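Local coordinates for protein APL1 (Anopheles gambiae, PDB 3O6N) that probably works, as a leucine-rich repeat protein, in a heterodimeric complex with LRIM1 that regulates complement-like immunity in the mosquito, at residues A[45-50]-A[67-73]; A[199-205]-A[217-223]; A[294-300]-A[316-321]; A[27-31]-A[58-62]. One frame throughout, in Å; residues are numbered along the deposited sequence.

Interaction 1. Residues A[45-50]-A[67-73]; sequences NNQKIV and SFRQVEL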
# COMPACT_ATOMS: atom_id res chain seq x y z
N ASN A 45 -37.42 3.28 17.01
CA ASN A 45 -36.01 3.04 16.75
C ASN A 45 -35.59 3.71 15.45
O ASN A 45 -35.25 3.05 14.47
CB ASN A 45 -35.73 1.54 16.69
CG ASN A 45 -36.33 0.78 17.87
OD1 ASN A 45 -36.22 1.21 19.02
ND2 ASN A 45 -36.98 -0.34 17.58
N ASN A 46 -35.63 5.04 15.45
CA ASN A 46 -35.39 5.80 14.23
C ASN A 46 -33.95 6.30 14.14
O ASN A 46 -33.64 7.14 13.29
CB ASN A 46 -36.35 6.99 14.17
CG ASN A 46 -36.12 7.99 15.28
OD1 ASN A 46 -35.49 7.68 16.29
ND2 ASN A 46 -36.63 9.20 15.09
N GLN A 47 -33.09 5.80 15.02
CA GLN A 47 -31.70 6.21 15.03
C GLN A 47 -30.98 5.83 13.74
O GLN A 47 -31.21 4.76 13.18
CB GLN A 47 -30.97 5.65 16.26
CG GLN A 47 -31.38 6.28 17.59
CD GLN A 47 -32.66 5.69 18.16
OE1 GLN A 47 -33.08 4.60 17.79
NE2 GLN A 47 -33.28 6.42 19.08
N LYS A 48 -30.10 6.71 13.28
CA LYS A 48 -29.41 6.52 12.00
C LYS A 48 -27.96 6.09 12.17
O LYS A 48 -27.36 5.52 11.26
CB LYS A 48 -29.48 7.80 11.17
CG LYS A 48 -30.89 8.24 10.82
CD LYS A 48 -30.87 9.51 9.97
CE LYS A 48 -32.25 9.85 9.44
NZ LYS A 48 -32.21 11.01 8.51
N ILE A 49 -27.39 6.38 13.34
CA ILE A 49 -25.99 6.05 13.61
C ILE A 49 -25.92 5.09 14.78
O ILE A 49 -26.31 5.42 15.90
CB ILE A 49 -25.16 7.31 13.93
CG1 ILE A 49 -25.65 8.51 13.12
CG2 ILE A 49 -23.68 7.05 13.68
CD1 ILE A 49 -25.53 8.34 11.62
N VAL A 50 -25.41 3.89 14.53
CA VAL A 50 -25.43 2.84 15.54
C VAL A 50 -24.04 2.31 15.85
O VAL A 50 -23.31 1.88 14.95
CB VAL A 50 -26.32 1.66 15.12
CG1 VAL A 50 -26.17 0.50 16.10
CG2 VAL A 50 -27.77 2.11 15.03
N SER A 67 -35.33 -4.49 14.13
CA SER A 67 -35.90 -3.47 15.01
C SER A 67 -35.45 -2.06 14.64
O SER A 67 -36.21 -1.10 14.80
CB SER A 67 -35.54 -3.76 16.47
OG SER A 67 -36.12 -4.97 16.91
N PHE A 68 -34.22 -1.94 14.17
CA PHE A 68 -33.69 -0.65 13.73
C PHE A 68 -33.59 -0.63 12.21
O PHE A 68 -32.61 -1.10 11.64
CB PHE A 68 -32.33 -0.39 14.36
CG PHE A 68 -32.40 -0.09 15.83
CD1 PHE A 68 -32.14 1.19 16.30
CD2 PHE A 68 -32.74 -1.07 16.75
CE1 PHE A 68 -32.22 1.48 17.66
CE2 PHE A 68 -32.82 -0.79 18.10
CZ PHE A 68 -32.56 0.49 18.55
N ARG A 69 -34.62 -0.08 11.56
CA ARG A 69 -34.73 -0.16 10.10
C ARG A 69 -34.41 1.15 9.38
O ARG A 69 -34.69 1.28 8.18
CB ARG A 69 -36.14 -0.63 9.71
CG ARG A 69 -36.52 -1.97 10.32
CD ARG A 69 -37.81 -2.49 9.72
NE ARG A 69 -38.21 -3.77 10.31
CZ ARG A 69 -39.36 -4.38 10.04
NH1 ARG A 69 -40.22 -3.83 9.19
NH2 ARG A 69 -39.65 -5.54 10.61
N GLN A 70 -33.83 2.10 10.08
CA GLN A 70 -33.46 3.38 9.47
C GLN A 70 -31.98 3.69 9.67
O GLN A 70 -31.57 4.85 9.59
CB GLN A 70 -34.34 4.50 10.03
CG GLN A 70 -35.83 4.28 9.80
CD GLN A 70 -36.69 5.23 10.60
OE1 GLN A 70 -36.42 6.42 10.69
NE2 GLN A 70 -37.74 4.69 11.21
N VAL A 71 -31.19 2.66 9.93
CA VAL A 71 -29.76 2.83 10.16
C VAL A 71 -29.04 3.21 8.87
O VAL A 71 -29.26 2.60 7.82
CB VAL A 71 -29.12 1.55 10.73
CG1 VAL A 71 -27.63 1.74 10.95
CG2 VAL A 71 -29.80 1.15 12.04
N GLU A 72 -28.20 4.23 8.95
CA GLU A 72 -27.42 4.68 7.80
C GLU A 72 -25.95 4.32 7.97
O GLU A 72 -25.27 3.98 7.01
CB GLU A 72 -27.58 6.19 7.60
CG GLU A 72 -29.01 6.62 7.30
CD GLU A 72 -29.14 8.10 7.04
OE1 GLU A 72 -28.17 8.84 7.33
OE2 GLU A 72 -30.20 8.53 6.55
N LEU A 73 -25.48 4.40 9.21
CA LEU A 73 -24.11 4.02 9.55
C LEU A 73 -24.13 2.99 10.67
O LEU A 73 -24.56 3.29 11.79
CB LEU A 73 -23.30 5.25 9.96
CG LEU A 73 -21.78 5.08 10.11
CD1 LEU A 73 -21.10 6.44 10.09
CD2 LEU A 73 -21.41 4.30 11.36
O HOH W 1 -36.80 1.29 13.02
O HOH W 2 -33.02 2.52 12.84

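Interaction 2. Residues A[199-205]-A[217-223]; sequences STLAIPI and INVVRGP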
# COMPACT_ATOMS: atom_id res chain seq x y z
N SER A 199 1.82 -12.29 -8.89
CA SER A 199 2.97 -12.41 -9.78
C SER A 199 2.89 -11.42 -10.95
O SER A 199 3.90 -11.12 -11.58
CB SER A 199 3.10 -13.84 -10.29
OG SER A 199 1.92 -14.25 -10.95
N THR A 200 1.69 -10.91 -11.21
CA THR A 200 1.44 -9.97 -12.31
C THR A 200 0.63 -8.77 -11.83
O THR A 200 -0.33 -8.93 -11.07
CB THR A 200 0.66 -10.65 -13.45
OG1 THR A 200 1.40 -11.77 -13.94
CG2 THR A 200 0.42 -9.67 -14.59
N LEU A 201 0.99 -7.57 -12.28
CA LEU A 201 0.29 -6.37 -11.86
C LEU A 201 -0.22 -5.60 -13.07
O LEU A 201 0.58 -5.04 -13.82
CB LEU A 201 1.20 -5.46 -11.02
CG LEU A 201 0.55 -4.19 -10.47
CD1 LEU A 201 -0.59 -4.53 -9.52
CD2 LEU A 201 1.59 -3.30 -9.77
N ALA A 202 -1.53 -5.61 -13.27
CA ALA A 202 -2.14 -4.74 -14.27
C ALA A 202 -2.60 -3.47 -13.57
O ALA A 202 -3.39 -3.52 -12.63
CB ALA A 202 -3.33 -5.44 -14.95
N ILE A 203 -2.07 -2.34 -14.00
CA ILE A 203 -2.38 -1.05 -13.39
C ILE A 203 -3.49 -0.36 -14.18
O ILE A 203 -3.36 -0.14 -15.38
CB ILE A 203 -1.12 -0.16 -13.33
CG1 ILE A 203 -0.05 -0.85 -12.47
CG2 ILE A 203 -1.45 1.22 -12.78
CD1 ILE A 203 1.25 -0.07 -12.35
N PRO A 204 -4.60 -0.03 -13.49
CA PRO A 204 -5.75 0.61 -14.15
C PRO A 204 -5.43 2.03 -14.59
O PRO A 204 -4.41 2.59 -14.18
CB PRO A 204 -6.83 0.60 -13.06
CG PRO A 204 -6.07 0.58 -11.79
CD PRO A 204 -4.82 -0.20 -12.05
N ILE A 205 -6.30 2.61 -15.40
CA ILE A 205 -5.99 3.82 -16.15
C ILE A 205 -5.83 5.08 -15.32
O ILE A 205 -5.08 5.99 -15.70
CB ILE A 205 -7.08 4.09 -17.23
CG1 ILE A 205 -6.66 5.24 -18.13
CG2 ILE A 205 -8.42 4.39 -16.57
CD1 ILE A 205 -5.76 4.82 -19.27
N ILE A 217 5.76 -9.97 -7.77
CA ILE A 217 5.47 -9.41 -9.08
C ILE A 217 6.70 -9.37 -9.97
O ILE A 217 7.75 -8.89 -9.56
CB ILE A 217 4.86 -8.00 -8.93
CG1 ILE A 217 3.50 -8.09 -8.22
CG2 ILE A 217 4.71 -7.34 -10.29
CD1 ILE A 217 3.00 -6.76 -7.70
N ASN A 218 6.56 -9.87 -11.19
CA ASN A 218 7.66 -9.85 -12.14
C ASN A 218 7.27 -9.19 -13.46
O ASN A 218 8.10 -9.03 -14.36
CB ASN A 218 8.20 -11.27 -12.39
CG ASN A 218 7.13 -12.22 -12.89
OD1 ASN A 218 6.25 -11.84 -13.66
ND2 ASN A 218 7.19 -13.47 -12.44
N VAL A 219 6.00 -8.81 -13.56
CA VAL A 219 5.49 -8.15 -14.75
C VAL A 219 4.51 -7.03 -14.40
O VAL A 219 3.59 -7.22 -13.61
CB VAL A 219 4.77 -9.15 -15.67
CG1 VAL A 219 4.09 -8.43 -16.83
CG2 VAL A 219 5.75 -10.20 -16.18
N VAL A 220 4.74 -5.85 -14.99
CA VAL A 220 3.80 -4.74 -14.86
C VAL A 220 3.18 -4.41 -16.22
O VAL A 220 3.89 -4.24 -17.21
CB VAL A 220 4.51 -3.49 -14.29
CG1 VAL A 220 3.52 -2.33 -14.16
CG2 VAL A 220 5.15 -3.82 -12.95
N ARG A 221 1.85 -4.34 -16.27
CA ARG A 221 1.12 -4.06 -17.51
C ARG A 221 0.07 -2.96 -17.32
O ARG A 221 -0.32 -2.65 -16.19
CB ARG A 221 0.40 -5.32 -18.01
CG ARG A 221 1.32 -6.46 -18.39
CD ARG A 221 0.54 -7.63 -19.00
NE ARG A 221 -0.30 -8.32 -18.02
CZ ARG A 221 -1.63 -8.21 -17.94
NH1 ARG A 221 -2.28 -7.43 -18.79
NH2 ARG A 221 -2.30 -8.89 -17.02
N GLY A 222 -0.40 -2.38 -18.42
CA GLY A 222 -1.46 -1.40 -18.36
C GLY A 222 -1.23 -0.20 -19.27
O GLY A 222 -0.12 0.04 -19.72
N PRO A 223 -2.30 0.57 -19.52
CA PRO A 223 -2.28 1.73 -20.41
C PRO A 223 -1.58 2.94 -19.78
O PRO A 223 -1.41 2.98 -18.56
CB PRO A 223 -3.76 2.04 -20.59
CG PRO A 223 -4.39 1.60 -19.32
CD PRO A 223 -3.63 0.36 -18.91
O HOH W 3 -1.31 1.35 -16.35

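Interaction 3. Residues A[294-300]-A[316-321]; sequences IPTLKVL and QFDRLE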
# COMPACT_ATOMS: atom_id res chain seq x y z
N ILE A 294 17.17 13.24 -14.55
CA ILE A 294 15.80 13.54 -14.17
C ILE A 294 15.84 14.86 -13.41
O ILE A 294 16.28 14.90 -12.26
CB ILE A 294 15.23 12.42 -13.28
CG1 ILE A 294 15.36 11.07 -13.99
CG2 ILE A 294 13.78 12.71 -12.90
CD1 ILE A 294 15.20 9.88 -13.08
N PRO A 295 15.40 15.94 -14.07
CA PRO A 295 15.55 17.32 -13.58
C PRO A 295 14.96 17.54 -12.20
O PRO A 295 15.53 18.26 -11.39
CB PRO A 295 14.78 18.14 -14.62
CG PRO A 295 14.76 17.30 -15.84
CD PRO A 295 14.71 15.89 -15.37
N THR A 296 13.81 16.92 -11.95
CA THR A 296 13.06 17.16 -10.72
C THR A 296 13.46 16.26 -9.55
O THR A 296 12.93 16.40 -8.45
CB THR A 296 11.54 16.99 -10.96
OG1 THR A 296 11.31 15.72 -11.59
CG2 THR A 296 11.01 18.09 -11.87
N LEU A 297 14.39 15.33 -9.79
CA LEU A 297 14.71 14.33 -8.77
C LEU A 297 15.38 14.95 -7.53
O LEU A 297 16.30 15.76 -7.65
CB LEU A 297 15.59 13.22 -9.35
CG LEU A 297 15.60 11.90 -8.57
CD1 LEU A 297 14.20 11.27 -8.57
CD2 LEU A 297 16.63 10.94 -9.12
N LYS A 298 14.90 14.55 -6.35
CA LYS A 298 15.40 15.06 -5.08
C LYS A 298 16.02 13.96 -4.23
O LYS A 298 16.98 14.20 -3.49
CB LYS A 298 14.26 15.72 -4.28
CG LYS A 298 13.63 16.93 -4.95
CD LYS A 298 14.66 18.01 -5.23
CE LYS A 298 14.01 19.24 -5.85
NZ LYS A 298 15.00 20.27 -6.28
N VAL A 299 15.46 12.76 -4.31
CA VAL A 299 15.92 11.65 -3.47
C VAL A 299 16.24 10.44 -4.33
O VAL A 299 15.41 10.01 -5.14
CB VAL A 299 14.87 11.27 -2.40
CG1 VAL A 299 15.34 10.06 -1.59
CG2 VAL A 299 14.57 12.45 -1.48
N LEU A 300 17.44 9.90 -4.16
CA LEU A 300 17.85 8.73 -4.92
C LEU A 300 18.53 7.75 -3.97
O LEU A 300 19.59 8.03 -3.42
CB LEU A 300 18.80 9.12 -6.06
CG LEU A 300 19.28 8.01 -7.00
CD1 LEU A 300 18.11 7.24 -7.60
CD2 LEU A 300 20.18 8.57 -8.10
N GLN A 316 23.41 14.21 -12.47
CA GLN A 316 22.21 13.80 -11.75
C GLN A 316 22.39 14.04 -10.25
O GLN A 316 21.50 14.59 -9.59
CB GLN A 316 21.89 12.33 -12.02
CG GLN A 316 20.65 11.83 -11.30
CD GLN A 316 19.37 12.47 -11.82
OE1 GLN A 316 18.72 11.93 -12.71
NE2 GLN A 316 19.02 13.62 -11.27
N PHE A 317 23.53 13.62 -9.72
CA PHE A 317 23.83 13.75 -8.29
C PHE A 317 23.84 15.21 -7.83
O PHE A 317 23.40 15.52 -6.73
CB PHE A 317 25.18 13.12 -7.96
CG PHE A 317 25.24 11.63 -8.17
CD1 PHE A 317 24.09 10.86 -8.18
CD2 PHE A 317 26.47 11.00 -8.36
CE1 PHE A 317 24.16 9.49 -8.37
CE2 PHE A 317 26.54 9.63 -8.55
CZ PHE A 317 25.38 8.87 -8.56
N ASP A 318 24.36 16.09 -8.68
CA ASP A 318 24.52 17.51 -8.35
C ASP A 318 23.21 18.20 -8.00
O ASP A 318 23.21 19.22 -7.30
CB ASP A 318 25.18 18.26 -9.51
CG ASP A 318 26.69 18.15 -9.52
OD1 ASP A 318 27.28 17.82 -8.47
OD2 ASP A 318 27.29 18.43 -10.58
N ARG A 319 22.10 17.66 -8.50
CA ARG A 319 20.79 18.28 -8.34
C ARG A 319 19.99 17.69 -7.18
O ARG A 319 18.91 18.18 -6.85
CB ARG A 319 19.96 18.11 -9.61
CG ARG A 319 20.66 18.50 -10.89
CD ARG A 319 19.74 18.25 -12.08
NE ARG A 319 18.47 18.96 -11.93
CZ ARG A 319 18.24 20.17 -12.41
NH1 ARG A 319 19.18 20.81 -13.08
NH2 ARG A 319 17.05 20.75 -12.23
N LEU A 320 20.50 16.62 -6.57
CA LEU A 320 19.75 15.93 -5.52
C LEU A 320 19.85 16.62 -4.16
O LEU A 320 20.75 17.42 -3.92
CB LEU A 320 20.25 14.49 -5.39
CG LEU A 320 20.08 13.60 -6.62
CD1 LEU A 320 20.79 12.27 -6.39
CD2 LEU A 320 18.60 13.39 -6.91
N GLU A 321 18.91 16.30 -3.28
CA GLU A 321 18.99 16.73 -1.90
C GLU A 321 19.44 15.56 -1.03
O GLU A 321 20.16 15.74 -0.06
CB GLU A 321 17.64 17.28 -1.42
CG GLU A 321 17.25 18.58 -2.09
CD GLU A 321 15.85 19.04 -1.73
OE1 GLU A 321 15.24 18.43 -0.82
OE2 GLU A 321 15.35 20.00 -2.35
O HOH W 4 18.03 20.42 -5.63

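Interaction 4. Residues A[27-31]-A[58-62]; sequences HIDMQ and RKLPA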
# COMPACT_ATOMS: atom_id res chain seq x y z
N HIS A 27 -24.17 -8.63 25.34
CA HIS A 27 -23.38 -9.86 25.36
C HIS A 27 -24.17 -11.04 24.81
O HIS A 27 -25.02 -11.62 25.49
CB HIS A 27 -22.84 -10.14 26.76
CG HIS A 27 -21.87 -9.09 27.23
ND1 HIS A 27 -20.62 -8.94 26.67
CD2 HIS A 27 -21.98 -8.14 28.18
CE1 HIS A 27 -20.00 -7.94 27.27
NE2 HIS A 27 -20.80 -7.44 28.19
N ILE A 28 -23.88 -11.38 23.56
CA ILE A 28 -24.52 -12.49 22.87
C ILE A 28 -23.44 -13.47 22.47
O ILE A 28 -22.47 -13.09 21.81
CB ILE A 28 -25.23 -12.01 21.59
CG1 ILE A 28 -26.28 -10.95 21.92
CG2 ILE A 28 -25.86 -13.19 20.85
CD1 ILE A 28 -26.92 -10.33 20.70
N ASP A 29 -23.59 -14.73 22.87
CA ASP A 29 -22.69 -15.76 22.37
C ASP A 29 -23.42 -16.64 21.36
O ASP A 29 -24.57 -16.36 21.00
CB ASP A 29 -22.09 -16.59 23.51
CG ASP A 29 -23.13 -17.14 24.45
OD1 ASP A 29 -23.78 -18.15 24.10
OD2 ASP A 29 -23.30 -16.57 25.55
N MET A 30 -22.76 -17.69 20.90
CA MET A 30 -23.34 -18.58 19.91
C MET A 30 -24.61 -19.24 20.46
O MET A 30 -25.59 -19.41 19.73
CB MET A 30 -22.33 -19.65 19.50
CG MET A 30 -20.93 -19.10 19.23
SD MET A 30 -20.82 -18.14 17.70
CE MET A 30 -20.23 -19.39 16.56
N GLN A 31 -24.58 -19.60 21.74
CA GLN A 31 -25.69 -20.30 22.38
C GLN A 31 -26.93 -19.42 22.54
O GLN A 31 -28.05 -19.86 22.30
CB GLN A 31 -25.26 -20.83 23.75
CG GLN A 31 -24.05 -21.75 23.72
CD GLN A 31 -23.62 -22.19 25.11
OE1 GLN A 31 -24.19 -21.76 26.11
NE2 GLN A 31 -22.62 -23.06 25.17
N ARG A 58 -21.07 -12.71 19.38
CA ARG A 58 -20.35 -13.76 18.67
C ARG A 58 -21.10 -14.21 17.42
O ARG A 58 -20.49 -14.66 16.45
CB ARG A 58 -20.02 -14.91 19.62
CG ARG A 58 -19.38 -14.42 20.92
CD ARG A 58 -18.50 -15.46 21.60
NE ARG A 58 -18.05 -15.00 22.92
CZ ARG A 58 -16.95 -14.28 23.13
NH1 ARG A 58 -16.16 -13.93 22.12
NH2 ARG A 58 -16.63 -13.91 24.37
N LYS A 59 -22.42 -14.08 17.45
CA LYS A 59 -23.22 -14.20 16.23
C LYS A 59 -24.07 -12.95 16.09
O LYS A 59 -24.77 -12.56 17.01
CB LYS A 59 -24.11 -15.45 16.28
CG LYS A 59 -25.07 -15.55 15.10
CD LYS A 59 -25.80 -16.89 15.08
CE LYS A 59 -26.71 -16.99 13.86
NZ LYS A 59 -27.34 -18.33 13.73
N LEU A 60 -23.99 -12.31 14.93
CA LEU A 60 -24.79 -11.12 14.66
C LEU A 60 -26.24 -11.53 14.37
O LEU A 60 -26.50 -12.22 13.38
CB LEU A 60 -24.22 -10.35 13.47
CG LEU A 60 -24.91 -9.02 13.14
CD1 LEU A 60 -24.67 -8.00 14.26
CD2 LEU A 60 -24.43 -8.49 11.81
N PRO A 61 -27.18 -11.11 15.23
CA PRO A 61 -28.58 -11.53 15.13
C PRO A 61 -29.40 -10.67 14.17
O PRO A 61 -29.09 -9.50 13.98
CB PRO A 61 -29.10 -11.33 16.56
CG PRO A 61 -28.31 -10.16 17.06
CD PRO A 61 -26.94 -10.25 16.40
N ALA A 62 -30.44 -11.26 13.59
CA ALA A 62 -31.36 -10.52 12.73
C ALA A 62 -32.16 -9.49 13.53
O ALA A 62 -32.65 -8.51 12.98
CB ALA A 62 -32.30 -11.48 12.02

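Interaction 1. Residues A[45-50]-A[67-73]
The carbonyl oxygen of K48 takes two backbone N-H groups from the 67-73 segment. E72 N comes in on a lone pair, with K48 O to E72 N at 2.8 Å, while L73 N approaches almost straight down the C=O direction, 3.0 Å from K48 O. Two residues on, V50 N donates to L73 O at 2.9 Å, and I49 faces L73 as a parallel bridge. This is the step between adjacent coils of a leucine-rich repeat solenoid: strand 49-53 lies between strands 21-24 and 73-75, and each coil hands its backbone bonds to the next. V50 and V71 meet inside the coil, CG2 to CG2 at 3.7 Å, while K48 and E72 run side by side on the outside and end in a long, weak salt bridge.

At the other end the contact rests on N45 and F68. The CB of N45 sits over the middle of the F68 ring, 3.5 Å from its centroid and 9° off the ring normal, a CH-pi contact, and the amide is stacked on the ring with the planes 17° apart. With CG beside the backbone N (chi1 -49°), N45 ND2 reaches S67 O at 3.0 Å, the donor standing above the carbonyl plane; OD1 is taken by the backbone N of F39. F23 meets the same ring edge-to-face. Between the two ends, where the backbones do not pair directly, a water donates to N45 O and Q47 O and accepts from Q70 N, and a second water accepts from R69 N and sits within hydrogen-bonding distance of N45 O.

Interaction 2. Residues A[199-205]-A[217-223]
Backbone hydrogen bonds carry most of the contact between 199-205 and 217-223. L201 donates and accepts: its N binds V219 O at 2.9 Å, and its O receives R221 N at 2.8 Å. R221 O then takes I203 N, also at 2.8 Å, and at the start N218 N donates to S199 O. L201 pairs with V220 and A202 with R221 in a parallel ladder whose short strands, 200-202 and 219-221, have axes 4.7 Å apart and run at 14° to each other. CA-H...O contacts, such as V220 CA to L201 O, lie between the N-H bonds. A water donates to both I203 O and P223 O, extending the link where direct pairing ends.

Side-chain packing divides between the ladder's two faces. On one, I203 CD1 crosses obliquely to V220 CG1 at 3.7 Å and L201 CB touches I217 CD1; L201 and I203 also pack on L210, toward the inside of the solenoid. On the other, alkyl groups lie against the R221 guanidinium, A202 CB over a face and T200 CG2 at its edge, 3.7 Å from R221 NH2; the arginine chain turns at chi3 (-70°) to bring the group back along T200 and A202. Beyond the strands, I205 CD1 presses tightly against P223 CG at about a right angle.

G222 adopts backbone angles that call for glycine. This two-stranded ladder is separate from the long run of repeat strands. The hydrogen bonds that fix its register run between main-chain atoms, and side chains add mainly packing.

Interaction 3. Residues A[294-300]-A[316-321]
Q316 grips I294 with both ends of its amide. OE1 receives I294 N at 2.7 Å in a nearly straight bond (175° at the hydrogen), and NE2 donates to I294 O at 3.2 Å from above the carbonyl plane, with I294 O lying in the amide's own plane. L297 N reaches I294 O from the opposite face, closing the type I turn of 294-297. The glutamine starts with CG anti to the backbone N and then bends at chi2 (67°), which turns its amide back to the turn. R319 takes the next carbonyl side-on: NE on a lone pair of P295 O at 3.1 Å and NH2, tilted from the plane, at 3.0 Å. Nearer strand 299-301, E321 N donates to K298 O. K298 NZ and R319 O share a water, while the salt bridge from K298 NZ to E321 OE2 is long.

Beyond these polar bonds L320 packs against both the turn and the strand. L320 CD2 lies alongside L297, 3.7 Å from L297 CG, and L320 CD1 meets L300 CB at 3.7 Å. L300 CD2 also touches the edge of the F317 ring. L277 and L323, on the neighbouring repeat strands, extend this packing into the solenoid interior, where leucines of successive coils stack.

Both partners of the buried Q316 amide are main-chain atoms. The turn before strand 299-301 is therefore tied by the side chains of Q316 and R319 to the segment 316-321, and the glutamine satisfies polar backbone atoms at the margin of a leucine core.

Interaction 4. Residues A[27-31]-A[58-62]
I28 O accepts the backbone N of R58 at 2.8 Å in a fairly straight bond (165° at the hydrogen), the single direct hydrogen bond between 27-31 and 58-62, and D29 and R58 have the closest CA atoms. The two segments belong to successive coils at the N-terminal end of the leucine-rich repeat solenoid, away from its main run of strands: I28 also pairs with T56, and R58 passes the backbone pairing on to E82 and E83.

I28 is the buried side chain. Its CD1 comes obliquely against the P61 ring, 3.9 Å from CG, and F37 touches both residues, so the three make a small apolar patch. R58 instead crosses the outer surface. Its chain is extended from CG to NE, with CG 3.9 Å from D29 CA, and D29 CB lies at the edge of the guanidinium, near its plane. That group's NH1 is bound by Q80 OE1, while the D29 carboxylate stays too far off for a salt bridge, with OD2 6.1 Å from R58 NE. M30 is poorly ordered and crosses R58 at about a right angle; in the model its SD lies 3.8 Å from R58 CB.

In the fold
All four contacts join one coil of the solenoid to the next, but at different places. Interactions 1 and 3 both reach the long run of parallel repeat strands, on opposite sides of the chain's centre with their own centres about 55 Å apart; each leads into a strand and combines buried packing with a long lysine-glutamate pair. Interaction 3 leans on side chains that grip backbone N-H and C=O groups, interaction 1 on backbone bonds and waters. Interaction 2 is a separate two-stranded ladder nearer the middle, almost wholly main-chain in its polar bonding. Interaction 4 is a surface contact with one backbone bond, and its nearest atoms lie about 5 Å from interaction 1, with which its segments alternate along the chain.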